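Local coordinates for SusD/RagB family nutrient-binding outer membrane lipoprotein (Bacteroides vulgatus, PDB 4F7A) that probably binds glycans, perhaps mucin O-glycans, at the bacterial outer membrane as a SusD-like lipoprotein that serves nutrient uptake, at residues Tyr262-Asn272 / Glu293-Gly301; Pro396-Ile404 / Tyr447-Thr455. One frame throughout, in Å; residues are numbered along the deposited sequence. Where two conformers were deposited one is given.

Contact 1 is largely buried, whereas contact 2 is partly open to solvent, and their centres lie about 10 Å apart on the same side of the chain's centre. In contact 1 a short strand and the helix after it hold a loop mainly by backbone hydrogen bonds and close approach at small residues. Contact 2 joins two irregular loops by longer side chains, with an amide pair at one end and bridging waters along its length. The two meet at the helix 265-273: Thr266 OG1 probably hydrogen-bonds to Phe451 N, and Val270 packs on Ile404. Further along the loops, Gly301 O of contact 1 abuts the side chain of Gln454.

Contact 1 of 2, residues Tyr262-Asn272 / Glu293-Gly301; sequences YMGATIASVLN and EEYLGVPQG
Tyr262 meets Val298 through its CB, 3.8 Å from Val298 CG2, while its ring leads off to Phe317 and its hydroxyl bonds to the carbonyl oxygen of Gln313. At Met263 the backbones join: Val298 N gives Met263 O a nearly straight hydrogen bond of 2.7 Å (169° at the hydrogen). The selenomethionine side chain, extended with CG opposite the backbone N (chi1 -166°), brings SE to 3.9 Å from Tyr295 CB, at the edge of the tyrosine ring. Gly264, the N-cap of the helix, is bridged to Val298, and Gly297 CA approaches Gly264 O at 3.5 Å in a CA-H...O contact; this closeness depends on the missing side chain of Gly297. Ala265 N then donates to Val298 O (2.8 Å) from above the carbonyl plane, and its CB rests on Pro299. One turn on, Ala268 CB lies 3.5 Å from Gly297 N. Asn272 ends the series. Its amide carries two links to the Tyr295 backbone: ND2 donates to Tyr295 O (2.9 Å), which lies in the amide plane, and OD1 accepts a hydrogen bond from a water (2.7 Å) that in turn accepts one from Tyr295 N. A leucine here would probably leave Tyr295 O and this water without their amide partner, so that the loop around Tyr295 would be held less firmly to the helix. The pair of bonds flanking Gly264 is the pattern of an isolated parallel beta bridge, here running straight into a helix N-terminus and fastening an irregular loop to the helical SusD-like fold.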
loop_
_atom_site.group_PDB
_atom_site.type_symbol
_atom_site.label_atom_id
_atom_site.label_comp_id
_atom_site.label_asym_id
_atom_site.label_seq_id
_atom_site.Cartn_x
_atom_site.Cartn_y
_atom_site.Cartn_z
ATOM N N TYR A 262 -10.431 14.098 1.658
ATOM C CA TYR A 262 -9.833 15.116 2.509
ATOM C C TYR A 262 -8.564 14.595 3.150
ATOM O O TYR A 262 -8.372 13.384 3.300
ATOM C CB TYR A 262 -10.814 15.573 3.616
ATOM C CG TYR A 262 -11.909 16.451 3.095
ATOM C CD1 TYR A 262 -12.967 15.915 2.347
ATOM C CD2 TYR A 262 -11.869 17.829 3.285
ATOM C CE1 TYR A 262 -13.975 16.722 1.865
ATOM C CE2 TYR A 262 -12.872 18.641 2.782
ATOM C CZ TYR A 262 -13.915 18.084 2.066
ATOM O OH TYR A 262 -14.927 18.896 1.554
HETATM N N MSE A 263 -7.718 15.538 3.527
HETATM C CA MSE A 263 -6.507 15.304 4.291
HETATM C C MSE A 263 -6.804 14.701 5.669
HETATM O O MSE A 263 -7.728 15.130 6.342
HETATM C CB MSE A 263 -5.819 16.658 4.496
HETATM C CG MSE A 263 -4.395 16.576 4.982
HETATM SE SE MSE A 263 -3.689 18.348 5.207
HETATM C CE MSE A 263 -1.803 17.944 5.008
ATOM N N GLY A 264 -6.020 13.707 6.092
ATOM C CA GLY A 264 -6.182 13.147 7.440
ATOM C C GLY A 264 -5.407 13.939 8.487
ATOM O O GLY A 264 -4.395 14.586 8.179
ATOM N N ALA A 265 -5.888 13.923 9.726
ATOM C CA ALA A 265 -5.222 14.639 10.833
ATOM C C ALA A 265 -3.740 14.287 11.054
ATOM O O ALA A 265 -2.936 15.173 11.361
ATOM C CB ALA A 265 -6.007 14.449 12.163
ATOM N N THR A 266 -3.355 13.029 10.895
ATOM C CA THR A 266 -1.966 12.645 11.148
ATOM C C THR A 266 -1.038 13.209 10.095
ATOM O O THR A 266 -0.005 13.716 10.439
ATOM C CB THR A 266 -1.729 11.105 11.286
ATOM O OG1 THR A 266 -2.634 10.547 12.265
ATOM C CG2 THR A 266 -0.307 10.834 11.745
ATOM N N ILE A 267 -1.421 13.144 8.822
ATOM C CA ILE A 267 -0.574 13.681 7.763
ATOM C C ILE A 267 -0.527 15.220 7.847
ATOM O O ILE A 267 0.527 15.806 7.590
ATOM C CB ILE A 267 -0.935 13.098 6.369
ATOM C CG1 ILE A 267 0.223 13.347 5.379
ATOM C CG2 ILE A 267 -2.270 13.651 5.812
ATOM C CD1 ILE A 267 0.165 12.443 4.106
ATOM N N ALA A 268 -1.594 15.878 8.321
ATOM C CA ALA A 268 -1.532 17.336 8.584
ATOM C C ALA A 268 -0.547 17.644 9.728
ATOM O O ALA A 268 0.262 18.543 9.615
ATOM C CB ALA A 268 -2.892 17.903 8.910
ATOM N N SER A 269 -0.593 16.857 10.797
ATOM C CA SER A 269 0.353 17.009 11.904
ATOM C C SER A 269 1.813 16.901 11.448
ATOM O O SER A 269 2.637 17.751 11.785
ATOM C CB SER A 269 0.080 15.974 12.997
ATOM O OG SER A 269 1.111 16.000 13.957
ATOM N N VAL A 270 2.105 15.844 10.684
ATOM C CA VAL A 270 3.442 15.575 10.214
ATOM C C VAL A 270 3.925 16.627 9.209
ATOM O O VAL A 270 4.990 17.203 9.372
ATOM C CB VAL A 270 3.550 14.121 9.633
ATOM C CG1 VAL A 270 4.856 13.921 8.923
ATOM C CG2 VAL A 270 3.347 13.092 10.751
ATOM N N LEU A 271 3.158 16.866 8.160
ATOM C CA LEU A 271 3.629 17.730 7.111
ATOM C C LEU A 271 3.706 19.196 7.567
ATOM O O LEU A 271 4.634 19.916 7.181
ATOM C CB LEU A 271 2.774 17.546 5.862
ATOM C CG LEU A 271 2.820 16.176 5.161
ATOM C CD1 LEU A 271 1.891 16.167 3.903
ATOM C CD2 LEU A 271 4.212 15.775 4.768
ATOM N N ASN A 272 2.767 19.637 8.408
ATOM C CA ASN A 272 2.858 20.997 8.966
ATOM C C ASN A 272 4.071 21.131 9.887
ATOM O O ASN A 272 4.834 22.084 9.780
ATOM C CB ASN A 272 1.615 21.385 9.776
ATOM C CG ASN A 272 0.449 21.811 8.896
ATOM O OD1 ASN A 272 0.621 22.634 8.006
ATOM N ND2 ASN A 272 -0.756 21.300 9.194
ATOM N N GLU A 293 -5.276 29.752 5.077
ATOM C CA GLU A 293 -3.896 29.491 4.710
ATOM C C GLU A 293 -3.308 28.291 5.478
ATOM O O GLU A 293 -2.121 28.006 5.374
ATOM C CB GLU A 293 -3.046 30.737 4.970
ATOM C CG GLU A 293 -3.530 31.992 4.252
ATOM C CD GLU A 293 -2.635 33.178 4.554
ATOM O OE1 GLU A 293 -1.431 33.091 4.231
ATOM O OE2 GLU A 293 -3.125 34.179 5.124
ATOM N N GLU A 294 -4.124 27.593 6.248
ATOM C CA GLU A 294 -3.653 26.458 7.040
ATOM C C GLU A 294 -4.031 25.135 6.383
ATOM O O GLU A 294 -5.006 25.042 5.602
ATOM C CB GLU A 294 -4.227 26.531 8.456
ATOM C CG GLU A 294 -3.724 27.733 9.251
ATOM C CD GLU A 294 -4.703 28.154 10.337
ATOM O OE1 GLU A 294 -5.264 27.267 11.000
ATOM O OE2 GLU A 294 -4.945 29.370 10.490
ATOM N N TYR A 295 -3.263 24.114 6.704
ATOM C CA TYR A 295 -3.592 22.752 6.289
ATOM C C TYR A 295 -4.212 22.048 7.471
ATOM O O TYR A 295 -3.555 21.847 8.500
ATOM C CB TYR A 295 -2.351 22.010 5.812
ATOM C CG TYR A 295 -1.837 22.589 4.508
ATOM C CD1 TYR A 295 -1.016 23.705 4.490
ATOM C CD2 TYR A 295 -2.216 22.031 3.290
ATOM C CE1 TYR A 295 -0.575 24.265 3.272
ATOM C CE2 TYR A 295 -1.790 22.571 2.083
ATOM C CZ TYR A 295 -0.961 23.670 2.081
ATOM O OH TYR A 295 -0.552 24.188 0.881
ATOM N N LEU A 296 -5.471 21.663 7.326
ATOM C CA LEU A 296 -6.223 21.036 8.411
ATOM C C LEU A 296 -6.643 19.641 7.985
ATOM O O LEU A 296 -7.251 19.481 6.942
ATOM C CB LEU A 296 -7.465 21.863 8.756
ATOM C CG LEU A 296 -7.266 23.292 9.230
ATOM C CD1 LEU A 296 -8.628 23.928 9.539
ATOM C CD2 LEU A 296 -6.332 23.364 10.474
ATOM N N GLY A 297 -6.280 18.639 8.789
ATOM C CA GLY A 297 -6.625 17.258 8.556
ATOM C C GLY A 297 -7.780 16.751 9.408
ATOM O O GLY A 297 -7.932 17.128 10.570
ATOM N N VAL A 298 -8.581 15.867 8.826
ATOM C CA VAL A 298 -9.724 15.305 9.499
ATOM C C VAL A 298 -9.314 14.241 10.510
ATOM O O VAL A 298 -8.630 13.282 10.159
ATOM C CB VAL A 298 -10.710 14.712 8.451
ATOM C CG1 VAL A 298 -11.958 14.130 9.123
ATOM C CG2 VAL A 298 -11.078 15.823 7.403
ATOM N N PRO A 299 -9.729 14.392 11.776
ATOM C CA PRO A 299 -9.405 13.346 12.758
ATOM C C PRO A 299 -10.286 12.113 12.570
ATOM O O PRO A 299 -11.496 12.243 12.398
ATOM C CB PRO A 299 -9.737 14.010 14.097
ATOM C CG PRO A 299 -10.853 14.953 13.745
ATOM C CD PRO A 299 -10.561 15.452 12.355
ATOM N N GLN A 300 -9.691 10.928 12.628
ATOM C CA GLN A 300 -10.479 9.704 12.504
ATOM C C GLN A 300 -11.277 9.434 13.786
ATOM O O GLN A 300 -10.819 9.699 14.902
ATOM C CB GLN A 300 -9.577 8.496 12.190
ATOM C CG GLN A 300 -10.350 7.321 11.572
ATOM C CD GLN A 300 -9.576 6.038 11.536
ATOM O OE1 GLN A 300 -8.485 5.992 10.960
ATOM N NE2 GLN A 300 -10.171 4.960 12.064
ATOM N N GLY A 301 -12.468 8.879 13.616
ATOM C CA GLY A 301 -13.257 8.376 14.742
ATOM C C GLY A 301 -14.065 9.409 15.475
ATOM O O GLY A 301 -14.309 9.257 16.679
HETATM O O HOH W 1 -0.987 24.753 8.269
#

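Contact 2 of 2, residues Pro396-Ile404 / Tyr447-Thr455; sequences PGKDMKALI and YPKLFKVQT
The two irregular segments run roughly antiparallel, 161° apart, converging from 7.5 Å between the CA atoms of Lys398 and Gln454 to 5.7 Å between those of Ile404 and Lys449. At the wider end the Gln454 amide spans the gap and grips one residue's backbone twice: OE1 accepts from Lys398 N on a lone pair in its carbonyl plane (2.9 Å), and NE2 donates to Lys398 O (2.9 Å). A water joining OE1 to Pro396 O adds a further link. Beside this amide, Met400, a selenomethionine, crosses Phe451. Its chain bends at chi3 (-66°), bringing CE over one ring face, 3.7 Å from the Phe451 centroid, in a CH-pi contact, with SE lying obliquely to the ring in a Met-aromatic contact. Over the opposite face sits a water that is hydrogen-bonded to Lys449 O. Lys401 O meets the ring edge, 3.3 Å from Phe451 CE1, while the Lys401 amine pairs with Asp388. At the closer end Leu403 lies along the backbone of Lys449 and Leu450, with its CD1 against Leu450 O. Ile404 lays CG1 on Lys449 CB and reaches Pro448, which follows a cis peptide bond, with CD1 3.9 Å from Pro448 CB. Two waters connect Leu403 O to Lys449 NZ. Direct polar bonding between the segments is thus confined to one amide reading the peptide groups of Lys398; elsewhere apolar packing and bridging waters join the loops, as suits a partly solvent-exposed seam in which neither segment forms a strand.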
loop_
_atom_site.group_PDB
_atom_site.type_symbol
_atom_site.label_atom_id
_atom_site.label_comp_id
_atom_site.label_asym_id
_atom_site.label_seq_id
_atom_site.Cartn_x
_atom_site.Cartn_y
_atom_site.Cartn_z
ATOM N N PRO A 396 -18.550 17.207 17.785
ATOM C CA PRO A 396 -18.031 16.583 19.013
ATOM C C PRO A 396 -16.552 16.210 18.982
ATOM O O PRO A 396 -16.095 15.526 19.884
ATOM C CB PRO A 396 -18.874 15.305 19.119
ATOM C CG PRO A 396 -19.092 14.916 17.648
ATOM C CD PRO A 396 -19.174 16.214 16.887
ATOM N N GLY A 397 -15.806 16.640 17.958
ATOM C CA GLY A 397 -14.386 16.360 17.888
ATOM C C GLY A 397 -13.586 16.979 19.030
ATOM O O GLY A 397 -14.002 17.998 19.598
ATOM N N LYS A 398 -12.462 16.333 19.362
ATOM C CA LYS A 398 -11.565 16.829 20.415
ATOM C C LYS A 398 -10.193 17.128 19.848
ATOM O O LYS A 398 -9.803 16.588 18.813
ATOM C CB LYS A 398 -11.435 15.812 21.568
ATOM C CG LYS A 398 -12.519 15.967 22.654
ATOM C CD LYS A 398 -13.698 15.060 22.436
ATOM C CE LYS A 398 -14.974 15.618 23.081
ATOM N NZ LYS A 398 -16.163 14.810 22.685
ATOM N N ASP A 399 -9.473 17.998 20.548
ATOM C CA ASP A 399 -8.084 18.259 20.273
ATOM C C ASP A 399 -7.259 17.001 20.579
ATOM O O ASP A 399 -7.646 16.171 21.399
ATOM C CB ASP A 399 -7.561 19.410 21.160
ATOM C CG ASP A 399 -8.295 20.725 20.928
ATOM O OD1 ASP A 399 -9.012 20.871 19.913
ATOM O OD2 ASP A 399 -8.151 21.631 21.781
HETATM N N MSE A 400 -6.117 16.863 19.918
HETATM C CA MSE A 400 -5.225 15.729 20.209
HETATM C C MSE A 400 -3.768 16.199 20.152
HETATM O O MSE A 400 -3.305 16.791 19.146
HETATM C CB MSE A 400 -5.442 14.574 19.210
HETATM C CG MSE A 400 -6.858 14.051 19.126
HETATM SE SE MSE A 400 -7.037 12.596 17.853
HETATM C CE MSE A 400 -6.653 13.584 16.197
ATOM N N LYS A 401 -3.032 15.890 21.215
ATOM C CA LYS A 401 -1.616 16.167 21.272
ATOM C C LYS A 401 -0.871 15.293 20.254
ATOM O O LYS A 401 -1.152 14.083 20.122
ATOM C CB LYS A 401 -1.099 15.879 22.692
ATOM C CG LYS A 401 0.305 16.341 22.949
ATOM C CD LYS A 401 0.321 17.848 23.184
ATOM C CE LYS A 401 1.724 18.399 23.383
ATOM N NZ LYS A 401 2.512 18.402 22.110
ATOM N N ALA A 402 0.086 15.883 19.538
ATOM C CA ALA A 402 0.862 15.126 18.529
ATOM C C ALA A 402 1.528 13.935 19.177
ATOM O O ALA A 402 2.233 14.057 20.199
ATOM C CB ALA A 402 1.925 15.996 17.845
ATOM N N LEU A 403 1.293 12.770 18.605
ATOM C CA LEU A 403 1.950 11.566 19.098
ATOM C C LEU A 403 3.376 11.407 18.573
ATOM O O LEU A 403 4.205 10.761 19.209
ATOM C CB LEU A 403 1.153 10.338 18.715
ATOM C CG LEU A 403 -0.282 10.225 19.215
ATOM C CD1 LEU A 403 -0.800 8.837 18.830
ATOM C CD2 LEU A 403 -0.387 10.463 20.741
ATOM N N ILE A 404 3.652 11.978 17.402
ATOM C CA ILE A 404 4.973 11.861 16.767
ATOM C C ILE A 404 5.838 13.032 17.222
ATOM O O ILE A 404 5.448 14.185 17.056
ATOM C CB ILE A 404 4.856 11.846 15.236
ATOM C CG1 ILE A 404 3.884 10.739 14.764
ATOM C CG2 ILE A 404 6.240 11.649 14.633
ATOM C CD1 ILE A 404 3.312 10.873 13.297
ATOM N N TYR A 447 4.606 2.445 13.140
ATOM C CA TYR A 447 4.988 3.754 12.643
ATOM C C TYR A 447 4.339 4.041 11.290
ATOM O O TYR A 447 4.117 3.134 10.493
ATOM C CB TYR A 447 6.502 3.855 12.511
ATOM C CG TYR A 447 7.256 3.536 13.801
ATOM C CD1 TYR A 447 6.931 4.163 14.996
ATOM C CD2 TYR A 447 8.295 2.608 13.817
ATOM C CE1 TYR A 447 7.604 3.865 16.198
ATOM C CE2 TYR A 447 9.011 2.343 15.005
ATOM C CZ TYR A 447 8.631 2.956 16.199
ATOM O OH TYR A 447 9.322 2.677 17.374
ATOM N N PRO A 448 4.010 5.313 11.030
ATOM C CA PRO A 448 4.098 6.422 11.967
ATOM C C PRO A 448 3.073 6.279 13.075
ATOM O O PRO A 448 2.154 5.443 12.963
ATOM C CB PRO A 448 3.768 7.640 11.112
ATOM C CG PRO A 448 2.839 7.092 10.068
ATOM C CD PRO A 448 3.347 5.698 9.786
ATOM N N LYS A 449 3.239 7.086 14.135
ATOM C CA LYS A 449 2.325 7.051 15.295
ATOM C C LYS A 449 1.049 7.828 14.994
ATOM O O LYS A 449 0.886 9.005 15.370
ATOM C CB LYS A 449 3.050 7.608 16.518
ATOM C CG LYS A 449 4.229 6.791 16.927
ATOM C CD LYS A 449 4.767 7.300 18.299
ATOM C CE LYS A 449 6.072 6.654 18.671
ATOM N NZ LYS A 449 6.531 7.230 19.945
ATOM N N LEU A 450 0.150 7.153 14.289
ATOM C CA LEU A 450 -1.145 7.690 13.939
ATOM C C LEU A 450 -1.966 8.071 15.177
ATOM O O LEU A 450 -1.963 7.350 16.189
ATOM C CB LEU A 450 -1.945 6.644 13.130
ATOM C CG LEU A 450 -1.401 6.121 11.784
ATOM C CD1 LEU A 450 -2.408 5.138 11.146
ATOM C CD2 LEU A 450 -1.068 7.239 10.811
ATOM N N PHE A 451 -2.677 9.193 15.079
ATOM C CA PHE A 451 -3.675 9.537 16.068
ATOM C C PHE A 451 -4.672 8.396 16.197
ATOM O O PHE A 451 -5.118 7.837 15.188
ATOM C CB PHE A 451 -4.451 10.800 15.663
ATOM C CG PHE A 451 -3.655 12.068 15.768
ATOM C CD1 PHE A 451 -3.191 12.508 16.998
ATOM C CD2 PHE A 451 -3.436 12.849 14.648
ATOM C CE1 PHE A 451 -2.490 13.668 17.114
ATOM C CE2 PHE A 451 -2.720 14.022 14.739
ATOM C CZ PHE A 451 -2.246 14.450 15.977
ATOM N N LYS A 452 -5.048 8.087 17.437
ATOM C CA LYS A 452 -6.070 7.060 17.728
ATOM C C LYS A 452 -7.493 7.555 17.502
ATOM O O LYS A 452 -7.760 8.738 17.608
ATOM C CB LYS A 452 -5.989 6.605 19.182
ATOM C CG LYS A 452 -4.579 6.369 19.754
ATOM C CD LYS A 452 -3.757 5.339 19.015
ATOM C CE LYS A 452 -2.461 5.016 19.784
ATOM N NZ LYS A 452 -1.627 3.975 19.137
ATOM N N VAL A 453 -8.416 6.629 17.230
ATOM C CA VAL A 453 -9.803 6.991 17.030
ATOM C C VAL A 453 -10.350 7.686 18.271
ATOM O O VAL A 453 -10.002 7.335 19.384
ATOM C CB VAL A 453 -10.712 5.776 16.620
ATOM C CG1 VAL A 453 -10.220 5.175 15.305
ATOM C CG2 VAL A 453 -10.816 4.726 17.752
ATOM N N GLN A 454 -11.180 8.703 18.081
ATOM C CA GLN A 454 -11.728 9.440 19.229
ATOM C C GLN A 454 -12.848 8.650 19.884
ATOM O O GLN A 454 -13.000 8.680 21.112
ATOM C CB GLN A 454 -12.224 10.812 18.775
ATOM C CG GLN A 454 -11.133 11.609 18.060
ATOM C CD GLN A 454 -11.283 13.095 18.232
ATOM O OE1 GLN A 454 -12.351 13.582 18.620
ATOM N NE2 GLN A 454 -10.217 13.830 17.938
ATOM N N THR A 455 -13.621 7.944 19.055
ATOM C CA THR A 455 -14.717 7.073 19.491
ATOM C C THR A 455 -14.523 5.686 18.874
ATOM O O THR A 455 -14.267 5.562 17.665
ATOM C CB THR A 455 -16.079 7.642 19.072
ATOM O OG1 THR A 455 -16.324 8.877 19.780
ATOM C CG2 THR A 455 -17.231 6.633 19.330
HETATM O O HOH W 2 -14.830 13.022 19.480
HETATM O O HOH W 3 -0.096 11.442 15.737
HETATM O O HOH W 4 4.038 8.906 21.224
HETATM O O HOH W 5 6.530 10.000 20.303
#